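Local coordinates for protein LbaCas13a H328A (C2c2) (Lachnospiraceae bacterium NK4A179, PDB 5WLH) that binds its pre-crRNA guide and, as a CRISPR-Cas13a (C2c2) enzyme, probably processes that RNA and cleaves target RNA with HEPN nuclease domains, at residues A454-Y458 against S606-A610; F1136-H1141 against S1228-F1233; M106-D110 against R151-I156. One frame throughout, in Å; residues are numbered along the deposited sequence.

Along the chain interaction 3 closes first, then interaction 1, then interaction 2. Interactions 1 and 2 have centres about 18 Å apart and touch directly, Y456 CB lying 3.6 Å from L1138 CD1, where helix 429-458 of the first packs against helix 1106-1145 of the second. One R-x4-H sequence signature ends in the 606-610 loop, at H608; another falls in and just after helix 1239-1250, shortly beyond 1228-1233. The pair therefore probably lies where the two HEPN domains meet. Interaction 3 is a separate packing site in the helical N-terminal region, its nearest atoms about 48 Å from interaction 1 and 51 Å from interaction 2.

Interaction 1: residues A454-Y458 against S606-A610; sequences AVYNY and SFHYA
Y609 reaches from its loop over the ring of Y456 to the last turn of helix 429-458, and following it outward covers the hydrogen bond and the ring pair. CB leads toward the helix, and CG beside the backbone N (chi1 -68°) turns the CD2-CE2 edge to the Y456 face and the OH to a helix carbonyl. CD2 comes first, 3.6 Å from Y456 OH. CE2 sits over the face of Y456, off toward the rim and 3.7 Å from CZ of that ring. This is an edge-to-face (T-shaped) pair, planes 81° apart and centroids separated by 5.3 Å. CE2 and CZ both come to 3.4 Å from Y456 O, to which Y609 OH donates in a 2.6 Å bond, nearly head-on at 160°. A water donates to both Y609 OH and N457 O. Alongside, H608 brings CE1 to 3.0 Å from N457 O, near the imidazole plane, while N457 OD1 stands over one face of that ring and ND2 donates to K453 O. S606 OG accepts from the backbone N of H608 and of Y609, an ST turn and ST motif, and another water joins it to Y456 OH. The sequence places H608 at the histidine of a probable HEPN R-x4-H signature. Helix 1106-1145 packs on Y456, and helix 486-517 borders N457 and H608.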
loop_
_atom_site.group_PDB
_atom_site.type_symbol
_atom_site.label_atom_id
_atom_site.label_comp_id
_atom_site.label_asym_id
_atom_site.label_seq_id
_atom_site.Cartn_x
_atom_site.Cartn_y
_atom_site.Cartn_z
ATOM N N ALA A 454 -1.563 -20.931 -1.200
ATOM C CA ALA A 454 -2.158 -21.937 -0.315
ATOM C C ALA A 454 -1.156 -23.033 0.060
ATOM O O ALA A 454 -1.086 -23.448 1.227
ATOM C CB ALA A 454 -3.407 -22.534 -0.968
ATOM N N VAL A 455 -0.370 -23.508 -0.904
ATOM C CA VAL A 455 0.591 -24.580 -0.615
ATOM C C VAL A 455 1.644 -24.092 0.370
ATOM O O VAL A 455 1.965 -24.770 1.351
ATOM C CB VAL A 455 1.239 -25.084 -1.917
ATOM C CG1 VAL A 455 2.435 -25.998 -1.608
ATOM C CG2 VAL A 455 0.217 -25.797 -2.764
ATOM N N TYR A 456 2.200 -22.901 0.124
ATOM C CA TYR A 456 3.246 -22.379 0.993
ATOM C C TYR A 456 2.761 -22.217 2.426
ATOM O O TYR A 456 3.487 -22.526 3.383
ATOM C CB TYR A 456 3.732 -21.021 0.490
ATOM C CG TYR A 456 4.795 -20.424 1.387
ATOM C CD1 TYR A 456 6.077 -20.968 1.414
ATOM C CD2 TYR A 456 4.530 -19.332 2.200
ATOM C CE1 TYR A 456 7.060 -20.428 2.217
ATOM C CE2 TYR A 456 5.517 -18.785 3.011
ATOM C CZ TYR A 456 6.779 -19.354 3.018
ATOM O OH TYR A 456 7.778 -18.841 3.805
ATOM N N ASN A 457 1.552 -21.698 2.594
ATOM C CA ASN A 457 1.110 -21.369 3.934
ATOM C C ASN A 457 0.568 -22.580 4.673
ATOM O O ASN A 457 0.707 -22.658 5.901
ATOM C CB ASN A 457 0.068 -20.259 3.866
ATOM C CG ASN A 457 0.715 -18.913 3.636
ATOM O OD1 ASN A 457 1.276 -18.335 4.560
ATOM N ND2 ASN A 457 0.708 -18.446 2.401
ATOM N N TYR A 458 -0.019 -23.528 3.965
ATOM C CA TYR A 458 -0.760 -24.590 4.615
ATOM C C TYR A 458 -0.306 -26.006 4.286
ATOM O O TYR A 458 -0.831 -26.947 4.893
ATOM C CB TYR A 458 -2.253 -24.459 4.289
ATOM C CG TYR A 458 -2.821 -23.110 4.657
ATOM C CD1 TYR A 458 -2.555 -22.539 5.901
ATOM C CD2 TYR A 458 -3.617 -22.408 3.764
ATOM C CE1 TYR A 458 -3.069 -21.306 6.249
ATOM C CE2 TYR A 458 -4.142 -21.164 4.107
ATOM C CZ TYR A 458 -3.851 -20.623 5.336
ATOM O OH TYR A 458 -4.361 -19.404 5.689
ATOM N N SER A 606 11.943 -15.863 7.308
ATOM C CA SER A 606 10.502 -16.081 7.273
ATOM C C SER A 606 9.913 -16.010 8.670
ATOM O O SER A 606 10.432 -16.637 9.601
ATOM C CB SER A 606 10.200 -17.451 6.662
ATOM O OG SER A 606 8.846 -17.819 6.911
ATOM N N PHE A 607 8.806 -15.264 8.818
ATOM C CA PHE A 607 8.080 -15.268 10.079
ATOM C C PHE A 607 7.306 -16.566 10.272
ATOM O O PHE A 607 7.004 -16.932 11.412
ATOM C CB PHE A 607 7.098 -14.093 10.148
ATOM C CG PHE A 607 7.751 -12.728 10.281
ATOM C CD1 PHE A 607 9.026 -12.584 10.809
ATOM C CD2 PHE A 607 7.061 -11.583 9.886
ATOM C CE1 PHE A 607 9.608 -11.325 10.928
ATOM C CE2 PHE A 607 7.634 -10.314 10.011
ATOM C CZ PHE A 607 8.910 -10.184 10.512
ATOM N N HIS A 608 6.997 -17.270 9.182
ATOM C CA HIS A 608 6.122 -18.437 9.211
ATOM C C HIS A 608 6.877 -19.722 9.506
ATOM O O HIS A 608 6.346 -20.602 10.195
ATOM C CB HIS A 608 5.378 -18.563 7.877
ATOM C CG HIS A 608 4.083 -19.303 7.975
ATOM N ND1 HIS A 608 3.753 -20.341 7.133
ATOM C CD2 HIS A 608 3.040 -19.164 8.826
ATOM C CE1 HIS A 608 2.559 -20.807 7.456
ATOM N NE2 HIS A 608 2.104 -20.110 8.480
ATOM N N TYR A 609 8.100 -19.853 8.995
ATOM C CA TYR A 609 8.872 -21.089 9.118
ATOM C C TYR A 609 10.161 -20.795 9.875
ATOM O O TYR A 609 11.070 -20.160 9.337
ATOM C CB TYR A 609 9.143 -21.698 7.740
ATOM C CG TYR A 609 7.857 -22.194 7.135
ATOM C CD1 TYR A 609 7.157 -23.230 7.735
ATOM C CD2 TYR A 609 7.306 -21.597 6.006
ATOM C CE1 TYR A 609 5.966 -23.690 7.223
ATOM C CE2 TYR A 609 6.105 -22.053 5.477
ATOM C CZ TYR A 609 5.437 -23.088 6.099
ATOM O OH TYR A 609 4.244 -23.550 5.623
ATOM N N ALA A 610 10.227 -21.264 11.119
ATOM C CA ALA A 610 11.419 -21.120 11.948
ATOM C C ALA A 610 12.454 -22.156 11.530
ATOM O O ALA A 610 12.198 -23.362 11.609
ATOM C CB ALA A 610 11.060 -21.286 13.424
HETATM O O HOH W 1 7.390 -16.685 5.089
HETATM O O HOH W 2 2.187 -25.286 6.106
#

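Interaction 2: residues F1136-H1141 against S1228-F1233; sequences FQLGYH and SGLEIF. With nucleotides of chain B.
Y1140 OH and S1228 OG form a 2.7 Å hydrogen bond in which either hydroxyl could be the donor, and the phenol oxygen also has a weak bond to the backbone O of S289. One face of the Y1140 ring carries the backbone that follows: S1228 O stands above it toward the rim, and G1229 CA makes a CH-pi contact 3.9 Å from the ring centroid. A beta carbon on G1229 would run into Y1140 CE1, and the positive phi there likewise suits glycine. A water spans S1228 O and H1141 NE2, while H1141 ND1 is bonded to Y1155, so both imidazole nitrogens have partners.

The apolar half centres on F1136, whose CG lies anti to the backbone N (chi1 179°), carrying the ring out to the 1228-1233 segment. F1233 CB sits almost on the normal of that ring, 4.1 Å from its centroid and 7° off axis. The F1233 ring turns its edge toward the same phenylalanine in an offset edge-to-face pair, centroids 5.4 Å apart and planes at 62°. L1230 CD2 comes to 3.7 Å from F1136 CD1, and I1232 CG2 meets the ring edge, 3.9 Å from CE2.

Between these residues the backbone faces RNA. E1231 O accepts from N1 of nucleotide G2 of chain B, the pre-crRNA, at 2.7 Å, and from its N2 at 2.9 Å. Adenine lacks both donors, so this fork is consistent with reading of a guanine.

Helix 429-458 lies beside F1136, Y1140 and I1232, with Y448 edge-to-face to both F1136 and Y1140, while helix 1171-1180 packs on L1138 and H1141.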
loop_
_atom_site.group_PDB
_atom_site.type_symbol
_atom_site.label_atom_id
_atom_site.label_comp_id
_atom_site.label_asym_id
_atom_site.label_seq_id
_atom_site.Cartn_x
_atom_site.Cartn_y
_atom_site.Cartn_z
ATOM N N PHE A 1136 4.370 -18.558 -7.441
ATOM C CA PHE A 1136 4.149 -19.071 -8.784
ATOM C C PHE A 1136 4.839 -20.412 -8.951
ATOM O O PHE A 1136 4.228 -21.388 -9.404
ATOM C CB PHE A 1136 4.682 -18.112 -9.850
ATOM C CG PHE A 1136 4.486 -18.643 -11.238
ATOM C CD1 PHE A 1136 5.409 -19.533 -11.808
ATOM C CD2 PHE A 1136 3.346 -18.317 -11.954
ATOM C CE1 PHE A 1136 5.186 -20.060 -13.066
ATOM C CE2 PHE A 1136 3.132 -18.826 -13.232
ATOM C CZ PHE A 1136 4.052 -19.692 -13.790
ATOM N N GLN A 1137 6.127 -20.456 -8.608
ATOM C CA GLN A 1137 6.888 -21.699 -8.743
ATOM C C GLN A 1137 6.284 -22.805 -7.892
ATOM O O GLN A 1137 6.122 -23.932 -8.358
ATOM C CB GLN A 1137 8.342 -21.472 -8.366
ATOM C CG GLN A 1137 9.068 -20.570 -9.354
ATOM C CD GLN A 1137 10.460 -20.231 -8.902
ATOM O OE1 GLN A 1137 10.685 -19.862 -7.745
ATOM N NE2 GLN A 1137 11.411 -20.347 -9.812
ATOM N N LEU A 1138 5.929 -22.494 -6.643
ATOM C CA LEU A 1138 5.294 -23.488 -5.789
ATOM C C LEU A 1138 3.997 -23.986 -6.392
ATOM O O LEU A 1138 3.735 -25.183 -6.400
ATOM C CB LEU A 1138 5.022 -22.907 -4.409
ATOM C CG LEU A 1138 6.252 -22.850 -3.528
ATOM C CD1 LEU A 1138 5.879 -22.105 -2.240
ATOM C CD2 LEU A 1138 6.776 -24.297 -3.193
ATOM N N GLY A 1139 3.156 -23.077 -6.886
ATOM C CA GLY A 1139 1.877 -23.512 -7.410
ATOM C C GLY A 1139 2.036 -24.324 -8.675
ATOM O O GLY A 1139 1.367 -25.347 -8.857
ATOM N N TYR A 1140 2.936 -23.884 -9.548
ATOM C CA TYR A 1140 3.190 -24.564 -10.808
ATOM C C TYR A 1140 3.785 -25.952 -10.570
ATOM O O TYR A 1140 3.299 -26.952 -11.107
ATOM C CB TYR A 1140 4.114 -23.681 -11.638
ATOM C CG TYR A 1140 4.592 -24.283 -12.919
ATOM C CD1 TYR A 1140 3.858 -24.131 -14.083
ATOM C CD2 TYR A 1140 5.768 -25.021 -12.967
ATOM C CE1 TYR A 1140 4.305 -24.677 -15.285
ATOM C CE2 TYR A 1140 6.219 -25.580 -14.160
ATOM C CZ TYR A 1140 5.482 -25.398 -15.312
ATOM O OH TYR A 1140 5.934 -25.944 -16.497
ATOM N N HIS A 1141 4.825 -26.042 -9.743
ATOM C CA HIS A 1141 5.419 -27.364 -9.535
ATOM C C HIS A 1141 4.551 -28.247 -8.657
ATOM O O HIS A 1141 4.594 -29.473 -8.795
ATOM C CB HIS A 1141 6.819 -27.217 -8.971
ATOM C CG HIS A 1141 7.774 -26.653 -9.968
ATOM N ND1 HIS A 1141 8.286 -27.404 -11.005
ATOM C CD2 HIS A 1141 8.234 -25.394 -10.146
ATOM C CE1 HIS A 1141 9.069 -26.642 -11.746
ATOM N NE2 HIS A 1141 9.054 -25.415 -11.247
ATOM N N SER A 1228 10.806 -23.130 -15.480
ATOM C CA SER A 1228 9.668 -23.824 -16.070
ATOM C C SER A 1228 8.381 -23.092 -15.723
ATOM O O SER A 1228 8.157 -22.722 -14.566
ATOM C CB SER A 1228 9.602 -25.275 -15.589
ATOM O OG SER A 1228 8.666 -26.006 -16.365
ATOM N N GLY A 1229 7.563 -22.829 -16.740
ATOM C CA GLY A 1229 6.341 -22.082 -16.548
ATOM C C GLY A 1229 6.503 -20.576 -16.475
ATOM O O GLY A 1229 5.500 -19.864 -16.584
ATOM N N LEU A 1230 7.731 -20.056 -16.333
ATOM C CA LEU A 1230 7.899 -18.622 -16.104
ATOM C C LEU A 1230 7.537 -17.769 -17.312
ATOM O O LEU A 1230 7.433 -16.548 -17.161
ATOM C CB LEU A 1230 9.331 -18.298 -15.676
ATOM C CG LEU A 1230 9.709 -18.728 -14.259
ATOM C CD1 LEU A 1230 11.025 -18.097 -13.873
ATOM C CD2 LEU A 1230 8.585 -18.398 -13.263
ATOM N N GLU A 1231 7.319 -18.373 -18.488
ATOM C CA GLU A 1231 6.748 -17.624 -19.607
ATOM C C GLU A 1231 5.376 -17.019 -19.273
ATOM O O GLU A 1231 4.980 -16.031 -19.904
ATOM C CB GLU A 1231 6.647 -18.533 -20.834
ATOM C CG GLU A 1231 5.553 -19.603 -20.752
ATOM C CD GLU A 1231 5.989 -20.860 -20.010
ATOM O OE1 GLU A 1231 7.187 -20.981 -19.658
ATOM O OE2 GLU A 1231 5.114 -21.717 -19.773
ATOM N N ILE A 1232 4.649 -17.604 -18.313
ATOM C CA ILE A 1232 3.376 -17.074 -17.827
ATOM C C ILE A 1232 3.610 -15.910 -16.882
ATOM O O ILE A 1232 2.856 -14.929 -16.872
ATOM C CB ILE A 1232 2.594 -18.209 -17.135
ATOM C CG1 ILE A 1232 2.306 -19.328 -18.135
ATOM C CG2 ILE A 1232 1.315 -17.721 -16.477
ATOM C CD1 ILE A 1232 1.373 -18.903 -19.230
ATOM N N PHE A 1233 4.643 -16.021 -16.054
ATOM C CA PHE A 1233 4.959 -15.027 -15.040
ATOM C C PHE A 1233 5.613 -13.773 -15.609
ATOM O O PHE A 1233 5.402 -12.661 -15.091
ATOM C CB PHE A 1233 5.877 -15.701 -14.018
ATOM C CG PHE A 1233 6.082 -14.924 -12.772
ATOM C CD1 PHE A 1233 5.211 -15.070 -11.708
ATOM C CD2 PHE A 1233 7.180 -14.099 -12.636
ATOM C CE1 PHE A 1233 5.421 -14.360 -10.530
ATOM C CE2 PHE A 1233 7.400 -13.389 -11.452
ATOM C CZ PHE A 1233 6.508 -13.524 -10.410
ATOM P P G B 2 9.245 -11.279 -29.615
ATOM O OP1 G B 2 9.403 -10.272 -30.706
ATOM O OP2 G B 2 10.445 -11.771 -28.890
ATOM O "O5'" G B 2 8.202 -10.720 -28.541
ATOM C "C5'" G B 2 6.860 -10.417 -28.916
ATOM C "C4'" G B 2 5.963 -10.136 -27.732
ATOM O "O4'" G B 2 5.815 -11.328 -26.909
ATOM C "C3'" G B 2 6.424 -9.030 -26.784
ATOM O "O3'" G B 2 5.268 -8.402 -26.249
ATOM C "C2'" G B 2 7.097 -9.814 -25.669
ATOM O "O2'" G B 2 7.207 -9.129 -24.438
ATOM C "C1'" G B 2 6.175 -11.021 -25.572
ATOM N N9 G B 2 6.816 -12.187 -24.978
ATOM C C8 G B 2 7.947 -12.789 -25.474
ATOM N N7 G B 2 8.322 -13.805 -24.754
ATOM C C5 G B 2 7.392 -13.856 -23.722
ATOM C C6 G B 2 7.311 -14.778 -22.638
ATOM O O6 G B 2 8.074 -15.711 -22.389
ATOM N N1 G B 2 6.224 -14.530 -21.814
ATOM C C2 G B 2 5.328 -13.507 -21.992
ATOM N N2 G B 2 4.342 -13.450 -21.068
ATOM N N3 G B 2 5.392 -12.631 -23.009
ATOM C C4 G B 2 6.443 -12.873 -23.838
HETATM O O HOH W 3 9.589 -22.798 -12.128
#

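Interaction 3: residues M106-D110 against R151-I156; sequences MLSVD and RLKGII
The charged part of the contact is a single salt bridge, R151 NH2 donating to D110 OD2 at 2.9 Å with an N-H...O angle of 163°. CG anti to the backbone N (chi1 -179°) and an extended chain out to NE carry the guanidinium across to D110. The carboxylate oxygen lies at the edge of the guanidinium, close to its plane, but is itself met on its anti side and 31° out of the carboxylate plane. This is therefore a single-bond (monodentate) pairing through NH2 and OD2. Both residues are exposed.

In the fold, the end of helix 146-155 meets the region of helices 103-107 and 109-112, within the helical N-terminal part of this Cas13a.

Among the apolar pairs, I155 CD1 lies 3.6 Å from V109 CG1, and I155 CG2 is 4.1 Å from L107 CD2. L107 CD2 also approaches I156 CG2 to 3.8 Å, the two side chains crossing at about a right angle. An alanine in place of I155 would remove both branches and is likely to leave V109 CG1 without its partner and L107 CD2 resting on I156 alone across this contact.

Two methyls make van der Waals contact with polar groups: I155 CG2 lies 3.7 Å from the carbonyl oxygen M106 O, and V109 CG2 the same 3.7 Å from R151 NH1 of the guanidinium. Helix 115-130 and helix 218-230 border L107 and I156, and helix 158-166 packs on M106.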
loop_
_atom_site.group_PDB
_atom_site.type_symbol
_atom_site.label_atom_id
_atom_site.label_comp_id
_atom_site.label_asym_id
_atom_site.label_seq_id
_atom_site.Cartn_x
_atom_site.Cartn_y
_atom_site.Cartn_z
ATOM N N MET A 106 -47.168 7.217 -6.942
ATOM C CA MET A 106 -48.024 6.692 -8.003
ATOM C C MET A 106 -48.506 5.280 -7.692
ATOM O O MET A 106 -49.663 4.934 -7.962
ATOM C CB MET A 106 -47.274 6.715 -9.334
ATOM C CG MET A 106 -46.971 8.103 -9.850
ATOM S SD MET A 106 -45.599 8.067 -11.016
ATOM C CE MET A 106 -46.291 7.024 -12.302
ATOM N N LEU A 107 -47.640 4.449 -7.127
ATOM C CA LEU A 107 -47.966 3.042 -6.960
ATOM C C LEU A 107 -48.652 2.738 -5.633
ATOM O O LEU A 107 -49.162 1.626 -5.458
ATOM C CB LEU A 107 -46.693 2.187 -7.093
ATOM C CG LEU A 107 -45.882 2.381 -8.383
ATOM C CD1 LEU A 107 -44.784 1.318 -8.515
ATOM C CD2 LEU A 107 -46.778 2.386 -9.627
ATOM N N SER A 108 -48.676 3.690 -4.703
ATOM C CA SER A 108 -49.306 3.501 -3.402
ATOM C C SER A 108 -50.723 4.061 -3.359
ATOM O O SER A 108 -51.356 4.054 -2.296
ATOM C CB SER A 108 -48.451 4.143 -2.309
ATOM O OG SER A 108 -48.284 5.527 -2.564
ATOM N N VAL A 109 -51.231 4.523 -4.502
ATOM C CA VAL A 109 -52.537 5.158 -4.581
ATOM C C VAL A 109 -53.642 4.237 -4.050
ATOM O O VAL A 109 -53.522 3.002 -4.058
ATOM C CB VAL A 109 -52.790 5.569 -6.044
ATOM C CG1 VAL A 109 -52.834 4.336 -6.938
ATOM C CG2 VAL A 109 -54.062 6.389 -6.190
ATOM N N ASP A 110 -54.718 4.855 -3.555
ATOM C CA ASP A 110 -55.882 4.128 -3.054
ATOM C C ASP A 110 -55.505 3.272 -1.847
ATOM O O ASP A 110 -55.765 2.070 -1.804
ATOM C CB ASP A 110 -56.517 3.285 -4.164
ATOM C CG ASP A 110 -58.019 3.119 -3.998
ATOM O OD1 ASP A 110 -58.580 3.570 -2.971
ATOM O OD2 ASP A 110 -58.640 2.525 -4.905
ATOM N N ARG A 151 -57.077 -0.063 -14.724
ATOM C CA ARG A 151 -56.601 1.112 -13.999
ATOM C C ARG A 151 -55.102 1.024 -13.732
ATOM O O ARG A 151 -54.360 1.988 -13.959
ATOM C CB ARG A 151 -57.365 1.270 -12.685
ATOM C CG ARG A 151 -56.945 2.479 -11.885
ATOM C CD ARG A 151 -57.639 2.482 -10.526
ATOM N NE ARG A 151 -57.236 3.626 -9.722
ATOM C CZ ARG A 151 -57.491 3.751 -8.426
ATOM N NH1 ARG A 151 -57.078 4.829 -7.775
ATOM N NH2 ARG A 151 -58.157 2.797 -7.783
ATOM N N LEU A 152 -54.641 -0.123 -13.235
ATOM C CA LEU A 152 -53.226 -0.272 -12.900
ATOM C C LEU A 152 -52.359 -0.117 -14.139
ATOM O O LEU A 152 -51.361 0.617 -14.128
ATOM C CB LEU A 152 -52.992 -1.628 -12.236
ATOM C CG LEU A 152 -53.773 -1.853 -10.942
ATOM C CD1 LEU A 152 -53.175 -3.005 -10.112
ATOM C CD2 LEU A 152 -53.803 -0.577 -10.135
ATOM N N LYS A 153 -52.739 -0.789 -15.229
ATOM C CA LYS A 153 -52.002 -0.645 -16.480
ATOM C C LYS A 153 -51.918 0.821 -16.898
ATOM O O LYS A 153 -50.892 1.269 -17.424
ATOM C CB LYS A 153 -52.668 -1.510 -17.554
ATOM C CG LYS A 153 -52.163 -1.327 -18.969
ATOM C CD LYS A 153 -52.972 -2.207 -19.914
ATOM C CE LYS A 153 -53.089 -1.582 -21.293
ATOM N NZ LYS A 153 -52.405 -2.405 -22.330
ATOM N N GLY A 154 -52.973 1.599 -16.636
ATOM C CA GLY A 154 -52.927 3.011 -16.974
ATOM C C GLY A 154 -51.984 3.799 -16.084
ATOM O O GLY A 154 -51.338 4.749 -16.531
ATOM N N ILE A 155 -51.880 3.411 -14.812
ATOM C CA ILE A 155 -50.970 4.106 -13.908
ATOM C C ILE A 155 -49.530 3.949 -14.381
ATOM O O ILE A 155 -48.729 4.890 -14.300
ATOM C CB ILE A 155 -51.150 3.592 -12.466
ATOM C CG1 ILE A 155 -52.475 4.091 -11.884
ATOM C CG2 ILE A 155 -50.011 4.091 -11.572
ATOM C CD1 ILE A 155 -52.726 3.613 -10.469
ATOM N N ILE A 156 -49.178 2.762 -14.880
ATOM C CA ILE A 156 -47.820 2.534 -15.358
ATOM C C ILE A 156 -47.796 2.547 -16.880
ATOM O O ILE A 156 -47.087 1.755 -17.507
ATOM C CB ILE A 156 -47.240 1.227 -14.796
ATOM C CG1 ILE A 156 -48.174 0.045 -15.074
ATOM C CG2 ILE A 156 -46.998 1.375 -13.300
ATOM C CD1 ILE A 156 -47.441 -1.279 -15.203
#